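Local coordinates for protein cytidylyltransferase (Leptospira borgpetersenii serovar Hardjo-bovis, PDB 6OEW) that probably transfers cytidylyl groups from a nucleotide to an acceptor in a metal-dependent reaction, at residues I13-R18 with V103-D108. Sequence-based numbering, arbitrary orientation.
Sequences ILIQAR and VRLTGD. With MG (magnesium ion), chain C.
Leu-14 pairs with Val-103 and Leu-105, joining strand 11-16 to strand 101-106 as parallel neighbours in the central sheet. Three backbone hydrogen bonds join the strands: Leu-14 N to Val-103 O, Leu-105 N to Leu-14 O, and Gln-16 N to Leu-105 O. A fourth, Gly-107 N to Gln-16 O (2.8 Å), carries the pairing into the loop after strand 101-106.

Apolar contacts lie on the face of Ile-13, Ile-15, Val-103 and Leu-105. Ile-13 CG2 meets Leu-105 CD1 at 3.5 Å. Ile-15 CG1 rests near Leu-105 CB (4.2 Å). Helix 37-45 packs on Ile-15 and Leu-105.

The face of Leu-14, Gln-16, Arg-104 and Thr-106 holds a polar grip. Gln-16 CG lies between backbone N and carbonyl carbon (chi1 58°); the chain, extended beyond it, carries OE1 to Arg-104 NE (3.0 Å) and NH2 (2.8 Å). OE1 lies in the guanidinium plane, but both donors sit above one face of the amide; amide and guanidinium planes are 42° apart. Alongside, Gln-16 CG packs on Thr-106 CG2 (3.6 Å). Arg-104 NH1 salt-bridges Glu-149.

Magnesium is bound by Asp-108 OD2 (1.9 Å) and three waters. Thr-106 OG1 donates to Asp-108 OD1 (2.5 Å) from above the carboxylate plane. Metal and strand end each hold one oxygen, probably limiting carboxylate rotation.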
loop_
_atom_site.group_PDB
_atom_site.type_symbol
_atom_site.label_atom_id
_atom_site.label_comp_id
_atom_site.label_asym_id
_atom_site.label_seq_id
_atom_site.Cartn_x
_atom_site.Cartn_y
_atom_site.Cartn_z
ATOM N N ILE A 13 -2.946 4.529 -8.752
ATOM C CA ILE A 13 -2.419 3.732 -7.643
ATOM C C ILE A 13 -0.942 4.092 -7.493
ATOM O O ILE A 13 -0.106 3.723 -8.328
ATOM C CB ILE A 13 -2.615 2.226 -7.861
ATOM C CG1 ILE A 13 -4.085 1.865 -8.038
ATOM C CG2 ILE A 13 -2.017 1.449 -6.649
ATOM C CD1 ILE A 13 -4.304 0.430 -8.498
ATOM N N LEU A 14 -0.618 4.839 -6.436
ATOM C CA LEU A 14 0.693 5.448 -6.263
ATOM C C LEU A 14 1.368 4.744 -5.094
ATOM O O LEU A 14 0.966 4.926 -3.938
ATOM C CB LEU A 14 0.572 6.950 -6.016
ATOM C CG LEU A 14 -0.171 7.760 -7.065
ATOM C CD1 LEU A 14 0.125 9.229 -6.848
ATOM C CD2 LEU A 14 0.195 7.321 -8.480
ATOM N N ILE A 15 2.376 3.928 -5.402
ATOM C CA ILE A 15 3.031 3.071 -4.421
ATOM C C ILE A 15 4.359 3.692 -4.029
ATOM O O ILE A 15 5.280 3.796 -4.856
ATOM C CB ILE A 15 3.264 1.660 -4.973
ATOM C CG1 ILE A 15 1.995 1.117 -5.634
ATOM C CG2 ILE A 15 3.770 0.718 -3.864
ATOM C CD1 ILE A 15 2.327 0.004 -6.556
ATOM N N GLN A 16 4.498 4.050 -2.760
ATOM C CA GLN A 16 5.779 4.541 -2.276
ATOM C C GLN A 16 6.663 3.367 -1.871
ATOM O O GLN A 16 6.231 2.453 -1.157
ATOM C CB GLN A 16 5.592 5.518 -1.113
ATOM C CG GLN A 16 4.857 4.937 0.073
ATOM C CD GLN A 16 4.871 5.876 1.262
ATOM O OE1 GLN A 16 3.982 6.702 1.424
ATOM N NE2 GLN A 16 5.902 5.752 2.101
ATOM N N ALA A 17 7.895 3.371 -2.366
ATOM C CA ALA A 17 8.814 2.280 -2.064
ATOM C C ALA A 17 10.225 2.815 -2.176
ATOM O O ALA A 17 10.502 3.674 -3.015
ATOM C CB ALA A 17 8.649 1.094 -3.021
ATOM N N ARG A 18 11.112 2.317 -1.314
ATOM C CA ARG A 18 12.512 2.711 -1.376
ATOM C C ARG A 18 13.373 1.615 -0.766
ATOM O O ARG A 18 12.921 0.848 0.091
ATOM C CB ARG A 18 12.792 4.035 -0.641
ATOM C CG ARG A 18 12.678 3.911 0.874
ATOM C CD ARG A 18 12.826 5.265 1.548
ATOM N NE ARG A 18 14.181 5.800 1.409
ATOM C CZ ARG A 18 14.611 6.921 1.983
ATOM N NH1 ARG A 18 13.787 7.646 2.729
ATOM N NH2 ARG A 18 15.873 7.318 1.807
ATOM N N VAL A 103 -4.825 6.505 -4.816
ATOM C CA VAL A 103 -4.805 5.294 -4.001
ATOM C C VAL A 103 -3.383 5.154 -3.469
ATOM O O VAL A 103 -2.442 4.876 -4.223
ATOM C CB VAL A 103 -5.248 4.051 -4.778
ATOM C CG1 VAL A 103 -5.227 2.826 -3.850
ATOM C CG2 VAL A 103 -6.633 4.264 -5.383
ATOM N N ARG A 104 -3.216 5.402 -2.179
ATOM C CA ARG A 104 -1.892 5.376 -1.563
ATOM C C ARG A 104 -1.601 3.985 -1.017
ATOM O O ARG A 104 -2.334 3.495 -0.153
ATOM C CB ARG A 104 -1.785 6.394 -0.439
ATOM C CG ARG A 104 -0.362 6.326 0.135
ATOM C CD ARG A 104 -0.291 6.781 1.529
ATOM N NE ARG A 104 1.082 6.812 2.066
ATOM C CZ ARG A 104 1.301 7.007 3.356
ATOM N NH1 ARG A 104 0.244 7.129 4.152
ATOM N NH2 ARG A 104 2.541 7.088 3.843
ATOM N N LEU A 105 -0.534 3.355 -1.525
ATOM C CA LEU A 105 -0.032 2.084 -1.039
ATOM C C LEU A 105 1.446 2.244 -0.733
ATOM O O LEU A 105 2.111 3.139 -1.261
ATOM C CB LEU A 105 -0.169 0.943 -2.052
ATOM C CG LEU A 105 -1.550 0.712 -2.665
ATOM C CD1 LEU A 105 -1.447 -0.411 -3.711
ATOM C CD2 LEU A 105 -2.560 0.366 -1.586
ATOM N N THR A 106 1.961 1.328 0.084
ATOM C CA THR A 106 3.381 1.324 0.414
ATOM C C THR A 106 3.958 -0.043 0.071
ATOM O O THR A 106 3.268 -1.072 0.150
ATOM C CB THR A 106 3.627 1.628 1.894
ATOM O OG1 THR A 106 3.156 0.536 2.695
ATOM C CG2 THR A 106 2.921 2.918 2.314
ATOM N N GLY A 107 5.232 -0.041 -0.297
ATOM C CA GLY A 107 5.888 -1.247 -0.768
ATOM C C GLY A 107 6.184 -2.299 0.287
ATOM O O GLY A 107 6.875 -3.285 0.003
ATOM N N ASP A 108 5.715 -2.123 1.515
ATOM C CA ASP A 108 5.845 -3.223 2.463
ATOM C C ASP A 108 4.568 -4.051 2.563
ATOM O O ASP A 108 4.387 -4.793 3.535
ATOM C CB ASP A 108 6.252 -2.709 3.833
ATOM C CG ASP A 108 5.380 -1.600 4.296
ATOM O OD1 ASP A 108 4.228 -1.484 3.776
ATOM O OD2 ASP A 108 5.868 -0.823 5.147
HETATM MG MG MG C . 5.189 0.176 6.636
HETATM O O HOH W 1 4.882 -1.889 7.814
HETATM O O HOH W 2 7.556 -0.177 7.239
HETATM O O HOH W 3 4.152 1.226 8.539
#